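Local coordinates for protein multicopper oxidase (Pseudomonas thermotolerans, PDB 6VOW) that probably oxidises phenolic substrates in the manner of a laccase, passing electrons through bound copper ions to reduce dioxygen to water, at residues L167-K172 / T202-P207; N208-L213 / L290-S295; V219-F224 / L270-P275; N235-E240 / P282-P287; A241-L246 / R254-E259. One frame throughout, in Å; residues are numbered along the deposited sequence. Where two conformers were deposited one is given.

Contact 1: L167-K172 / T202-P207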
# COMPACT_ATOMS: atom_id res chain seq x y z
N LEU A 167 -10.53 3.93 12.63
CA LEU A 167 -11.34 4.02 11.46
C LEU A 167 -10.43 3.73 10.28
O LEU A 167 -9.36 4.32 10.18
CB LEU A 167 -11.81 5.46 11.33
CG LEU A 167 -12.82 5.72 10.26
CD1 LEU A 167 -14.11 4.94 10.51
CD2 LEU A 167 -13.09 7.21 10.27
N SER A 168 -10.87 2.85 9.41
CA SER A 168 -10.16 2.52 8.21
C SER A 168 -10.66 3.36 7.03
O SER A 168 -11.87 3.43 6.78
CB SER A 168 -10.36 1.06 7.85
OG SER A 168 -9.74 0.24 8.81
N LEU A 169 -9.72 3.99 6.31
CA LEU A 169 -9.98 4.89 5.11
C LEU A 169 -9.21 4.39 3.94
O LEU A 169 -8.00 4.49 3.94
CB LEU A 169 -9.57 6.35 5.36
CG LEU A 169 -10.74 7.17 5.87
CD1 LEU A 169 -11.50 6.48 6.98
CD2 LEU A 169 -10.24 8.48 6.37
N SER A 170 -9.91 3.82 2.97
CA SER A 170 -9.27 3.27 1.77
C SER A 170 -9.54 4.21 0.61
O SER A 170 -10.68 4.39 0.21
CB SER A 170 -9.83 1.87 1.46
OG SER A 170 -9.40 0.90 2.41
N LEU A 171 -8.47 4.84 0.15
CA LEU A 171 -8.54 5.79 -0.95
C LEU A 171 -8.38 5.10 -2.28
O LEU A 171 -7.48 4.33 -2.47
CB LEU A 171 -7.37 6.74 -0.84
CG LEU A 171 -7.48 7.60 0.42
CD1 LEU A 171 -6.15 8.28 0.72
CD2 LEU A 171 -8.53 8.62 0.14
N LYS A 172 -9.24 5.47 -3.21
CA LYS A 172 -9.12 5.00 -4.57
C LYS A 172 -9.67 6.03 -5.54
O LYS A 172 -10.79 6.59 -5.36
CB LYS A 172 -9.82 3.64 -4.74
CG LYS A 172 -9.42 2.98 -6.05
CD LYS A 172 -9.98 1.60 -6.17
CE LYS A 172 -8.96 0.76 -6.94
NZ LYS A 172 -8.90 1.12 -8.37
N THR A 202 -12.53 8.34 -4.11
CA THR A 202 -13.46 7.76 -3.18
C THR A 202 -12.62 7.39 -1.94
O THR A 202 -11.42 7.15 -1.99
CB THR A 202 -14.08 6.46 -3.71
OG1 THR A 202 -13.04 5.59 -4.13
CG2 THR A 202 -15.12 6.66 -4.86
N VAL A 203 -13.32 7.39 -0.84
CA VAL A 203 -12.85 6.88 0.42
C VAL A 203 -13.83 5.82 0.74
O VAL A 203 -15.03 6.14 0.88
CB VAL A 203 -12.89 7.96 1.50
CG1 VAL A 203 -12.92 7.35 2.88
CG2 VAL A 203 -11.65 8.82 1.37
N ASN A 204 -13.33 4.59 0.86
CA ASN A 204 -14.19 3.41 1.12
C ASN A 204 -15.32 3.31 0.11
O ASN A 204 -16.47 3.10 0.47
CB ASN A 204 -14.74 3.48 2.58
CG ASN A 204 -13.61 3.50 3.63
OD1 ASN A 204 -12.50 3.10 3.37
ND2 ASN A 204 -13.91 3.98 4.81
N ALA A 205 -14.99 3.51 -1.17
CA ALA A 205 -16.00 3.42 -2.31
C ALA A 205 -16.99 4.58 -2.47
O ALA A 205 -17.86 4.54 -3.38
CB ALA A 205 -16.82 2.16 -2.20
N ARG A 206 -16.86 5.61 -1.64
CA ARG A 206 -17.80 6.69 -1.63
C ARG A 206 -17.06 8.01 -1.94
O ARG A 206 -16.02 8.25 -1.30
CB ARG A 206 -18.41 6.76 -0.24
CG ARG A 206 -19.12 5.50 0.22
CD ARG A 206 -20.57 5.40 -0.22
NE ARG A 206 -21.40 6.47 0.35
CZ ARG A 206 -21.99 6.47 1.55
NH1 ARG A 206 -21.92 5.43 2.42
NH2 ARG A 206 -22.68 7.58 1.89
N PRO A 207 -17.55 8.82 -2.93
CA PRO A 207 -16.90 10.12 -3.17
C PRO A 207 -17.26 11.01 -2.01
O PRO A 207 -18.43 11.26 -1.69
CB PRO A 207 -17.51 10.60 -4.50
CG PRO A 207 -18.84 9.91 -4.58
CD PRO A 207 -18.66 8.60 -3.89
O HOH W 1 -12.35 4.03 -2.05
O HOH W 2 -10.90 1.03 4.50
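The side-chain amide of Asn204 reaches across to strand 165-174 and binds its backbone much as a further strand residue would. ND2 donates to Ser168 O (2.9 Å), lying in the plane of that carbonyl, while OD1 accepts from Ser170 N at 2.7 Å with the donor tilted 32° from the amide carbonyl plane. The backbone adds Asn204 N to Ser170 O, so one residue makes three direct bonds. Its CG lies beside its own backbone N (chi1 -59°), which brings the amide alongside the strand edge.

At the other end Lys172 and Thr202 form an antiparallel hydrogen-bonded pair. Lys172 O is gripped twice, by Thr202 N and by Thr202 OG1 (2.8 Å to OG1), the two donors arriving from opposite faces of the carbonyl plane. The lysine amine itself turns to Leu145 O, outside the pair.

Two waters complete the polar set. One donates to Ser170 O and Thr202 OG1 and accepts from Ala205 N (2.8 Å); the other donates to Asn204 OD1 and is also bonded to Ser170 OG.

Apolar contact lies on the sheet face carrying Leu171 and Val203. Val203 divides its methyls: CG2 presses on Leu171 CD2 at 3.4 Å, tighter than usual van der Waals contact, and CG1 meets Leu169 CG at 3.7 Å.

Val203 to Arg206 is a type I' turn, with Asn204 and Ala205 at positive phi, and it ends edge strand 200-203 of a six-stranded sheet in the middle cupredoxin-like domain of a multicopper oxidase.

Contact 2: N208-L213 / L290-S295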
# COMPACT_ATOMS: atom_id res chain seq x y z
N ASN A 208 -16.21 11.37 -1.31
CA ASN A 208 -16.23 12.38 -0.30
C ASN A 208 -17.26 12.13 0.80
O ASN A 208 -18.19 12.93 0.96
CB ASN A 208 -16.41 13.75 -0.96
CG ASN A 208 -16.33 14.86 0.04
OD1 ASN A 208 -15.49 14.84 0.94
ND2 ASN A 208 -17.23 15.82 -0.07
N PRO A 209 -17.10 11.04 1.55
CA PRO A 209 -18.08 10.73 2.60
C PRO A 209 -17.86 11.58 3.85
O PRO A 209 -16.82 12.21 4.04
CB PRO A 209 -17.83 9.27 2.85
CG PRO A 209 -16.37 9.14 2.72
CD PRO A 209 -16.02 10.07 1.56
N THR A 210 -18.89 11.64 4.68
CA THR A 210 -18.84 12.25 5.98
C THR A 210 -18.70 11.07 6.92
O THR A 210 -19.55 10.18 6.94
CB THR A 210 -20.10 13.11 6.26
OG1 THR A 210 -21.26 12.27 6.32
CG2 THR A 210 -20.30 14.09 5.13
N LEU A 211 -17.60 11.01 7.64
CA LEU A 211 -17.38 9.96 8.64
C LEU A 211 -17.54 10.47 10.04
O LEU A 211 -16.87 11.43 10.45
CB LEU A 211 -15.99 9.42 8.48
CG LEU A 211 -15.84 9.07 6.99
CD1 LEU A 211 -14.36 9.10 6.70
CD2 LEU A 211 -16.51 7.72 6.62
N GLU A 212 -18.40 9.83 10.80
CA GLU A 212 -18.66 10.24 12.16
C GLU A 212 -17.58 9.67 13.09
O GLU A 212 -17.16 8.51 12.97
CB GLU A 212 -20.11 9.88 12.58
CG GLU A 212 -21.16 10.84 11.96
CD GLU A 212 -22.63 10.57 12.36
OE1 GLU A 212 -22.87 9.89 13.38
OE2 GLU A 212 -23.57 11.05 11.66
N LEU A 213 -17.10 10.53 13.99
CA LEU A 213 -16.12 10.21 15.01
C LEU A 213 -16.56 10.84 16.37
O LEU A 213 -17.12 11.94 16.36
CB LEU A 213 -14.76 10.79 14.60
CG LEU A 213 -14.07 10.29 13.37
CD1 LEU A 213 -12.86 11.12 13.12
CD2 LEU A 213 -13.64 8.83 13.56
N LEU A 290 -11.43 14.85 0.43
CA LEU A 290 -11.50 13.40 0.29
C LEU A 290 -12.64 12.87 1.17
O LEU A 290 -13.38 11.96 0.81
CB LEU A 290 -10.20 12.85 0.81
CG LEU A 290 -8.98 13.11 -0.06
CD1 LEU A 290 -7.66 12.65 0.61
CD2 LEU A 290 -9.26 12.45 -1.38
N ALA A 291 -12.79 13.48 2.32
CA ALA A 291 -13.73 13.07 3.32
C ALA A 291 -13.83 14.20 4.30
O ALA A 291 -12.92 14.99 4.46
CB ALA A 291 -13.26 11.82 4.07
N THR A 292 -14.94 14.19 4.98
CA THR A 292 -15.28 15.01 6.06
C THR A 292 -15.45 14.15 7.35
O THR A 292 -16.22 13.22 7.37
CB THR A 292 -16.59 15.72 5.69
OG1 THR A 292 -16.38 16.49 4.51
CG2 THR A 292 -16.94 16.63 6.69
N LEU A 293 -14.81 14.59 8.42
CA LEU A 293 -14.84 13.96 9.73
C LEU A 293 -15.67 14.84 10.59
O LEU A 293 -15.26 15.95 10.91
CB LEU A 293 -13.44 13.91 10.32
CG LEU A 293 -12.41 13.20 9.48
CD1 LEU A 293 -11.16 13.20 10.32
CD2 LEU A 293 -12.80 11.80 9.11
N LYS A 294 -16.88 14.37 10.89
CA LYS A 294 -17.83 15.07 11.72
C LYS A 294 -17.64 14.56 13.09
O LYS A 294 -17.81 13.37 13.33
CB LYS A 294 -19.29 14.81 11.27
CG LYS A 294 -20.34 15.59 12.06
CD LYS A 294 -21.69 15.71 11.31
CE LYS A 294 -22.69 14.58 11.66
NZ LYS A 294 -23.55 14.15 10.51
N SER A 295 -17.28 15.46 13.99
CA SER A 295 -17.19 15.17 15.40
C SER A 295 -18.58 14.97 15.94
O SER A 295 -19.37 15.90 15.95
CB SER A 295 -16.60 16.37 16.11
OG SER A 295 -16.49 16.08 17.49
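Leu211 CD1 touches both Ala291 CB and Leu293 CD2, each at 3.9 Å, and Leu213 CD1 comes to the same distance from Leu293 CD1. The Leu293 side chain thus sits with one methyl against each of the two leucines of the opposite strand. Its CG lies beside the backbone N (chi1 -57°), as do those of Leu211 and Leu213. Across the sheet, Glu212 and Lys294 run side by side; OE2 and NZ form a salt bridge at 3.3 Å, its hydrogen bond weak. The glutamate is extended beyond CG, whereas the lysine bends near its end to bring NZ to the carboxylate. Thr210 CG2 packs on Thr292 CB on this more exposed face.

These side chains are held in register by parallel strands, the edge strand 210-214 pairing with 288-296 in one sheet of a cupredoxin-like beta sandwich. Leu211 bonds twice to the one neighbouring strand, straddling Leu293: its N reaches Thr292 O at 2.6 Å, nearly along the C=O axis, and its O accepts from Lys294 N, which stands 35° out of the carbonyl plane. Thr292 N to Pro209 O and Leu213 N to Lys294 O extend the ladder.

Farther out, a classic beta bulge sets Leu290 and Ala291 together opposite Leu283, at the bend of the strand. Leu290 O there receives a CA-H contact from Asn208 CA (3.1 Å). Leu211 and Leu213 also pack on Leu167 of the other sheet.

Contact 3: V219-F224 / L270-P275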
# COMPACT_ATOMS: atom_id res chain seq x y z
N VAL A 219 -8.51 9.27 17.76
CA VAL A 219 -8.94 8.25 16.87
C VAL A 219 -7.81 7.93 15.99
O VAL A 219 -7.19 8.79 15.51
CB VAL A 219 -10.11 8.66 15.99
CG1 VAL A 219 -10.39 7.53 15.00
CG2 VAL A 219 -11.35 8.98 16.85
N ARG A 220 -7.54 6.66 15.80
CA ARG A 220 -6.52 6.19 14.87
C ARG A 220 -7.17 5.99 13.52
O ARG A 220 -8.01 5.08 13.35
CB ARG A 220 -6.08 4.86 15.35
CG ARG A 220 -5.12 4.18 14.44
CD ARG A 220 -4.88 2.83 15.02
NE ARG A 220 -3.66 2.25 14.51
CZ ARG A 220 -3.06 1.24 15.10
NH1 ARG A 220 -3.56 0.75 16.24
NH2 ARG A 220 -1.94 0.72 14.57
N LEU A 221 -6.81 6.84 12.58
CA LEU A 221 -7.32 6.77 11.22
C LEU A 221 -6.31 5.99 10.46
O LEU A 221 -5.13 6.38 10.36
CB LEU A 221 -7.43 8.17 10.57
CG LEU A 221 -8.31 9.20 11.21
CD1 LEU A 221 -8.30 10.46 10.35
CD2 LEU A 221 -9.68 8.61 11.31
N ARG A 222 -6.75 4.88 9.97
CA ARG A 222 -5.86 4.00 9.20
C ARG A 222 -6.09 4.41 7.76
O ARG A 222 -7.20 4.26 7.27
CB ARG A 222 -6.27 2.52 9.40
CG ARG A 222 -6.16 2.07 10.84
CD ARG A 222 -6.72 0.67 10.97
NE ARG A 222 -6.60 0.08 12.33
CZ ARG A 222 -5.50 -0.44 12.85
NH1 ARG A 222 -4.38 -0.42 12.25
NH2 ARG A 222 -5.51 -0.99 14.08
N LEU A 223 -5.06 4.93 7.10
CA LEU A 223 -5.23 5.53 5.74
C LEU A 223 -4.49 4.66 4.80
O LEU A 223 -3.27 4.46 4.95
CB LEU A 223 -4.63 6.90 5.73
CG LEU A 223 -5.62 7.87 6.40
CD1 LEU A 223 -4.91 9.02 7.08
CD2 LEU A 223 -6.51 8.42 5.32
N PHE A 224 -5.24 4.09 3.87
CA PHE A 224 -4.71 3.20 2.86
C PHE A 224 -4.88 3.82 1.48
O PHE A 224 -5.99 4.20 1.07
CB PHE A 224 -5.45 1.86 2.83
CG PHE A 224 -5.57 1.17 4.15
CD1 PHE A 224 -6.54 1.52 5.04
CD2 PHE A 224 -4.73 0.13 4.47
CE1 PHE A 224 -6.67 0.80 6.23
CE2 PHE A 224 -4.80 -0.52 5.68
CZ PHE A 224 -5.83 -0.23 6.54
N LEU A 270 -2.92 7.80 11.41
CA LEU A 270 -3.00 9.18 11.61
C LEU A 270 -3.88 9.27 12.83
O LEU A 270 -5.08 8.93 12.74
CB LEU A 270 -3.59 9.85 10.34
CG LEU A 270 -3.77 11.36 10.50
CD1 LEU A 270 -2.53 12.03 11.05
CD2 LEU A 270 -4.18 12.07 9.25
N ALA A 271 -3.31 9.59 13.98
CA ALA A 271 -4.15 9.83 15.18
C ALA A 271 -4.62 11.23 15.23
O ALA A 271 -3.78 12.18 15.18
CB ALA A 271 -3.42 9.55 16.43
N VAL A 272 -5.94 11.39 15.39
CA VAL A 272 -6.58 12.68 15.29
C VAL A 272 -7.32 12.96 16.62
O VAL A 272 -8.10 12.13 17.09
CB VAL A 272 -7.59 12.66 14.13
CG1 VAL A 272 -8.43 13.94 14.08
CG2 VAL A 272 -6.84 12.56 12.81
N ARG A 273 -7.09 14.13 17.19
CA ARG A 273 -7.97 14.59 18.26
C ARG A 273 -9.18 15.13 17.61
O ARG A 273 -9.12 16.12 16.86
CB ARG A 273 -7.37 15.66 19.10
CG ARG A 273 -8.37 16.22 20.19
CD ARG A 273 -8.61 15.19 21.24
NE ARG A 273 -7.37 14.93 21.94
CZ ARG A 273 -7.24 14.20 23.05
NH1 ARG A 273 -8.30 13.59 23.68
NH2 ARG A 273 -6.02 14.05 23.53
N VAL A 274 -10.29 14.47 17.89
CA VAL A 274 -11.55 14.85 17.34
C VAL A 274 -12.00 16.06 18.14
O VAL A 274 -12.06 16.04 19.37
CB VAL A 274 -12.56 13.71 17.45
CG1 VAL A 274 -13.90 14.12 16.90
CG2 VAL A 274 -12.09 12.47 16.73
N PRO A 275 -12.36 17.15 17.42
CA PRO A 275 -12.72 18.34 18.11
C PRO A 275 -14.07 18.16 18.74
O PRO A 275 -14.68 17.13 18.63
CB PRO A 275 -12.73 19.40 17.00
CG PRO A 275 -12.79 18.67 15.72
CD PRO A 275 -12.73 17.22 16.00
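Strands 219-224 and 270-273 run antiparallel with axes 142° apart, four backbone hydrogen bonds joining the Val219-Val272 and Leu221-Leu270 pairs, the shortest being Leu221 N to Leu270 O at 2.7 Å with its donor tilted 33° from the carbonyl plane, while Arg220 and Ala271 form the non-hydrogen-bonded pair between them.

On the face that carries the leucines and valines, contacts run diagonally. Leu221 CD1 meets Val272 CG2 at 3.5 Å, and Val219 CG2 meets Val274 CG2 just beyond the last pair. On the same diagonal, Leu223 CD1 meets Leu270 CB (3.6 Å), with Leu270 CD2 close by. Leu270 points CG opposite its backbone N (chi1 178°), and its CD1 continues to Ala241 on the next strand.

Arg220 projects from the other face. Its guanidinium lies under that of Arg222, whose NH2 is 3.3 Å above its plane and offset toward the rim. Carboxylates surround the pair: Glu157 and Asp269 form salt bridges with Arg220, and Glu166 with Arg222.

The two faces therefore differ sharply in chemistry. One gives hydrocarbon to the interior of the beta sandwich, and the other buries two adjacent guanidiniums whose charge is probably offset by the acidic residues around them.

Contact 4: N235-E240 / P282-P287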
# COMPACT_ATOMS: atom_id res chain seq x y z
N ASN A 235 -3.88 16.35 3.95
CA ASN A 235 -3.76 17.46 4.86
C ASN A 235 -5.08 17.48 5.55
O ASN A 235 -6.05 16.97 4.96
CB ASN A 235 -3.38 18.76 4.12
CG ASN A 235 -4.41 19.18 3.12
OD1 ASN A 235 -4.35 18.83 1.93
ND2 ASN A 235 -5.36 19.95 3.57
N LEU A 236 -5.10 17.93 6.81
CA LEU A 236 -6.38 17.93 7.61
C LEU A 236 -6.47 19.26 8.38
O LEU A 236 -6.16 19.32 9.57
CB LEU A 236 -6.40 16.72 8.55
CG LEU A 236 -7.71 16.06 9.01
CD1 LEU A 236 -7.34 15.11 10.16
CD2 LEU A 236 -8.79 17.03 9.42
N PRO A 237 -6.88 20.35 7.70
CA PRO A 237 -6.65 21.64 8.35
C PRO A 237 -7.45 21.77 9.57
O PRO A 237 -8.57 21.33 9.57
CB PRO A 237 -7.13 22.67 7.31
CG PRO A 237 -7.45 21.91 6.08
CD PRO A 237 -7.63 20.48 6.45
N GLY A 238 -6.88 22.33 10.62
CA GLY A 238 -7.69 22.52 11.86
C GLY A 238 -7.46 21.50 12.97
O GLY A 238 -7.33 21.85 14.11
N ALA A 239 -7.43 20.22 12.64
CA ALA A 239 -7.42 19.18 13.66
C ALA A 239 -6.00 19.00 14.12
O ALA A 239 -5.08 19.33 13.36
CB ALA A 239 -7.94 17.87 13.10
N GLU A 240 -5.81 18.53 15.35
CA GLU A 240 -4.48 18.08 15.83
C GLU A 240 -4.33 16.69 15.34
O GLU A 240 -5.11 15.84 15.77
CB GLU A 240 -4.41 17.91 17.35
CG GLU A 240 -4.05 19.10 18.16
CD GLU A 240 -3.82 18.63 19.56
OE1 GLU A 240 -4.85 18.26 20.19
OE2 GLU A 240 -2.61 18.56 19.95
N PRO A 282 -12.21 18.72 7.36
CA PRO A 282 -12.12 18.10 6.04
C PRO A 282 -10.78 17.42 5.88
O PRO A 282 -9.74 18.01 6.16
CB PRO A 282 -12.29 19.30 5.11
CG PRO A 282 -11.94 20.51 5.96
CD PRO A 282 -11.63 20.07 7.33
N LEU A 283 -10.81 16.15 5.51
CA LEU A 283 -9.59 15.48 5.13
C LEU A 283 -9.43 15.78 3.64
O LEU A 283 -10.37 15.62 2.89
CB LEU A 283 -9.68 13.97 5.42
CG LEU A 283 -8.45 13.18 4.99
CD1 LEU A 283 -7.28 13.48 5.88
CD2 LEU A 283 -8.79 11.75 5.00
N ARG A 284 -8.25 16.22 3.23
CA ARG A 284 -8.09 16.72 1.89
C ARG A 284 -6.94 16.16 1.16
O ARG A 284 -5.84 15.89 1.73
CB ARG A 284 -7.86 18.26 1.95
CG ARG A 284 -9.05 18.92 2.59
CD ARG A 284 -9.15 20.43 2.43
NE ARG A 284 -7.90 21.08 2.66
CZ ARG A 284 -7.61 22.32 2.29
NH1 ARG A 284 -8.51 23.12 1.74
NH2 ARG A 284 -6.41 22.80 2.56
N ASN A 285 -7.15 16.09 -0.15
CA ASN A 285 -6.06 15.98 -1.10
C ASN A 285 -5.76 17.38 -1.74
O ASN A 285 -6.52 17.82 -2.57
CB ASN A 285 -6.44 14.96 -2.16
CG ASN A 285 -5.41 14.84 -3.18
OD1 ASN A 285 -4.29 15.18 -2.93
ND2 ASN A 285 -5.79 14.49 -4.36
N GLY A 286 -4.68 18.05 -1.31
CA GLY A 286 -4.52 19.48 -1.51
C GLY A 286 -5.78 20.22 -1.11
O GLY A 286 -6.18 20.13 -0.01
N PRO A 287 -6.44 20.94 -2.05
CA PRO A 287 -7.65 21.71 -1.73
C PRO A 287 -8.93 20.88 -1.87
O PRO A 287 -10.05 21.35 -1.63
CB PRO A 287 -7.61 22.81 -2.80
CG PRO A 287 -7.00 22.15 -4.00
CD PRO A 287 -5.95 21.23 -3.43
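The Arg284 side chain runs past Asn235 and ends against Pro237. CB, CG and CD run in turn beside the Asn235 amide group. CG lies next to the backbone N (chi1 -60°), and the bend at chi3 sets the guanidinium against Pro237. NE has Pro237 CG at 3.5 Å, over one face of the guanidinium, and NH2 lies 3.8 Å from that same carbon. On the opposite face, Gly286 O stands 3.2 Å from the plane, offset toward the rim. The Asn235 amide lies at the guanidinium edge, the two planes 84° apart.

Beneath the side chains the backbones pair as an antiparallel hydrogen-bonded couple. Arg284 N donates to Asn235 O at 2.9 Å, and Asn235 N donates to Arg284 O in the plane of that carbonyl, with a bent N-H...O angle of 137°. Beyond the pair Pro237 CD and Leu236 CD2 pack against Pro282 O, a buried carbonyl with no polar partner in the model. Leu236 crosses Leu283 at about a right angle.

Strand 232-235 ends here against 280-285, which on its other side pairs with 288-296. The loop then leaves for strand 240-246 of the other sheet, and Leu236 and Ala239 pack on Val272 of strand 267-273 on the way.

Contact 5: A241-L246 / R254-E259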
# COMPACT_ATOMS: atom_id res chain seq x y z
N ALA A 241 -3.34 16.43 14.51
CA ALA A 241 -3.18 15.11 13.93
C ALA A 241 -1.72 14.70 14.03
O ALA A 241 -0.82 15.51 13.83
CB ALA A 241 -3.72 15.07 12.49
N ARG A 242 -1.50 13.47 14.45
CA ARG A 242 -0.15 12.96 14.64
C ARG A 242 0.05 11.67 13.90
O ARG A 242 -0.76 10.82 13.91
CB ARG A 242 0.10 12.71 16.13
CG ARG A 242 0.22 14.01 16.86
CD ARG A 242 0.25 13.80 18.34
NE ARG A 242 0.97 14.90 18.97
CZ ARG A 242 2.18 14.82 19.55
NH1 ARG A 242 2.88 13.67 19.62
NH2 ARG A 242 2.72 15.93 20.08
N LEU A 243 1.16 11.57 13.22
CA LEU A 243 1.52 10.38 12.57
C LEU A 243 2.07 9.42 13.62
O LEU A 243 2.87 9.81 14.43
CB LEU A 243 2.54 10.72 11.52
CG LEU A 243 1.95 11.58 10.38
CD1 LEU A 243 3.08 12.02 9.47
CD2 LEU A 243 0.94 10.78 9.60
N TYR A 244 1.58 8.19 13.60
CA TYR A 244 2.09 7.14 14.51
C TYR A 244 2.76 6.00 13.82
O TYR A 244 3.51 5.21 14.47
CB TYR A 244 0.98 6.57 15.33
CG TYR A 244 0.72 7.30 16.62
CD1 TYR A 244 0.37 8.63 16.61
CD2 TYR A 244 0.92 6.69 17.82
CE1 TYR A 244 0.13 9.32 17.80
CE2 TYR A 244 0.71 7.33 19.01
CZ TYR A 244 0.30 8.63 19.00
OH TYR A 244 0.10 9.20 20.17
N ALA A 245 2.44 5.82 12.55
CA ALA A 245 3.07 4.79 11.75
C ALA A 245 2.94 5.05 10.28
O ALA A 245 1.92 5.56 9.82
CB ALA A 245 2.44 3.46 12.02
N LEU A 246 3.95 4.57 9.56
CA LEU A 246 4.02 4.71 8.07
C LEU A 246 4.31 3.37 7.42
O LEU A 246 5.36 2.68 7.74
CB LEU A 246 5.08 5.69 7.68
CG LEU A 246 5.27 6.95 8.47
CD1 LEU A 246 6.58 7.67 8.04
CD2 LEU A 246 4.03 7.82 8.35
N ARG A 254 4.68 12.20 15.63
CA ARG A 254 5.09 13.50 15.03
C ARG A 254 3.79 14.12 14.53
O ARG A 254 2.92 13.35 13.96
CB ARG A 254 5.90 13.16 13.79
CG ARG A 254 7.03 14.04 13.44
CD ARG A 254 7.88 13.37 12.32
NE ARG A 254 7.27 13.01 11.01
CZ ARG A 254 7.73 11.99 10.23
NH1 ARG A 254 8.74 11.19 10.62
NH2 ARG A 254 7.19 11.73 9.06
N PRO A 255 3.61 15.46 14.68
CA PRO A 255 2.42 16.09 14.05
C PRO A 255 2.40 15.85 12.57
O PRO A 255 3.47 15.75 11.94
CB PRO A 255 2.61 17.63 14.31
CG PRO A 255 3.51 17.68 15.52
CD PRO A 255 4.41 16.44 15.45
N LEU A 256 1.20 15.73 12.02
CA LEU A 256 0.99 15.72 10.61
C LEU A 256 1.74 16.89 9.98
O LEU A 256 2.55 16.68 9.11
CB LEU A 256 -0.47 15.84 10.26
CG LEU A 256 -0.72 15.80 8.77
CD1 LEU A 256 -0.27 14.55 8.02
CD2 LEU A 256 -2.20 15.91 8.64
N GLY A 257 1.50 18.09 10.49
CA GLY A 257 1.90 19.31 9.81
C GLY A 257 1.02 19.52 8.56
O GLY A 257 -0.16 19.11 8.50
N LYS A 258 1.65 20.12 7.56
CA LYS A 258 0.99 20.72 6.39
C LYS A 258 0.42 19.65 5.50
O LYS A 258 -0.74 19.74 5.08
CB LYS A 258 1.99 21.58 5.58
CG LYS A 258 1.48 22.25 4.28
CD LYS A 258 0.08 22.88 4.35
CE LYS A 258 -0.07 23.93 5.45
NZ LYS A 258 0.05 25.34 4.97
N GLU A 259 1.21 18.63 5.19
CA GLU A 259 0.68 17.61 4.32
C GLU A 259 1.44 16.34 4.44
O GLU A 259 2.57 16.31 4.92
CB GLU A 259 0.57 18.10 2.85
CG GLU A 259 1.84 18.73 2.31
CD GLU A 259 1.69 19.18 0.86
OE1 GLU A 259 0.55 19.43 0.37
OE2 GLU A 259 2.76 19.27 0.23
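Leu243 lays its branched end against two side chains of the partner segment: CD1 lies 4.1 Å from Arg254 NH2, and CD2 comes to 4.3 Å from Leu256 CD1. The arginine bends at chi3 (59°), which turns its guanidinium back toward strand 241-246, where Leu246 CD1 also approaches NH2 obliquely. These are long van der Waals contacts of leucine methyls with the guanidinium. Ala241 adds its methyl, CB to CB with Leu256 at 4.0 Å.

Leu243 and Arg254 are an antiparallel hydrogen-bonded pair: Leu243 N to Arg254 O is short, 2.6 Å, and nearly collinear with the carbonyl, while Arg254 N to Leu243 O is longer at 3.2 Å. Arg242 and Pro255 form the non-hydrogen-bonded pair, where the missing proline N-H costs the ladder nothing; Arg242 CA lies near Arg254 O. Leu256 N resumes the bonding with Ala241 O; its N-H points almost straight at the oxygen (173°), yet from 39° above the carbonyl plane.

The segments belong to the hairpin of strands 240-246 and 249-255, the latter at the edge of the six-stranded sheet. Toward the neighbouring strand 267-273, Ala241 packs on Leu270 and Leu243 on Ile268. Arg242 makes a cation-pi contact with Trp305.

Chemically, then, the pairing relies on backbone bonds on both sides of the proline, with leucine carbon bordering the arginine; no polar link joins side chains across the two segments.

The five contacts build the two facing sheets of one beta sandwich. Contacts 1, 3 and 5 step across one sheet from strand to strand: Leu167 O to Arg222 N (2.7 Å) joins contact 1 to contact 3, and Ala271 O to Arg242 N (2.7 Å) joins contact 3 to contact 5. Contacts 2 and 4 share the other sheet through Ala291 O and Leu283 N, 2.6 Å apart. Leucines pack between the layers, with Leu169 CD1 3.9 Å from Leu211 CD1 and Leu169 CD2 3.8 Å from Leu283 CD2. The copper sites lie outside this sandwich; contact 1 approaches them, the Lys172 side chain being about 12 Å from the Cu-O-Cu linkage.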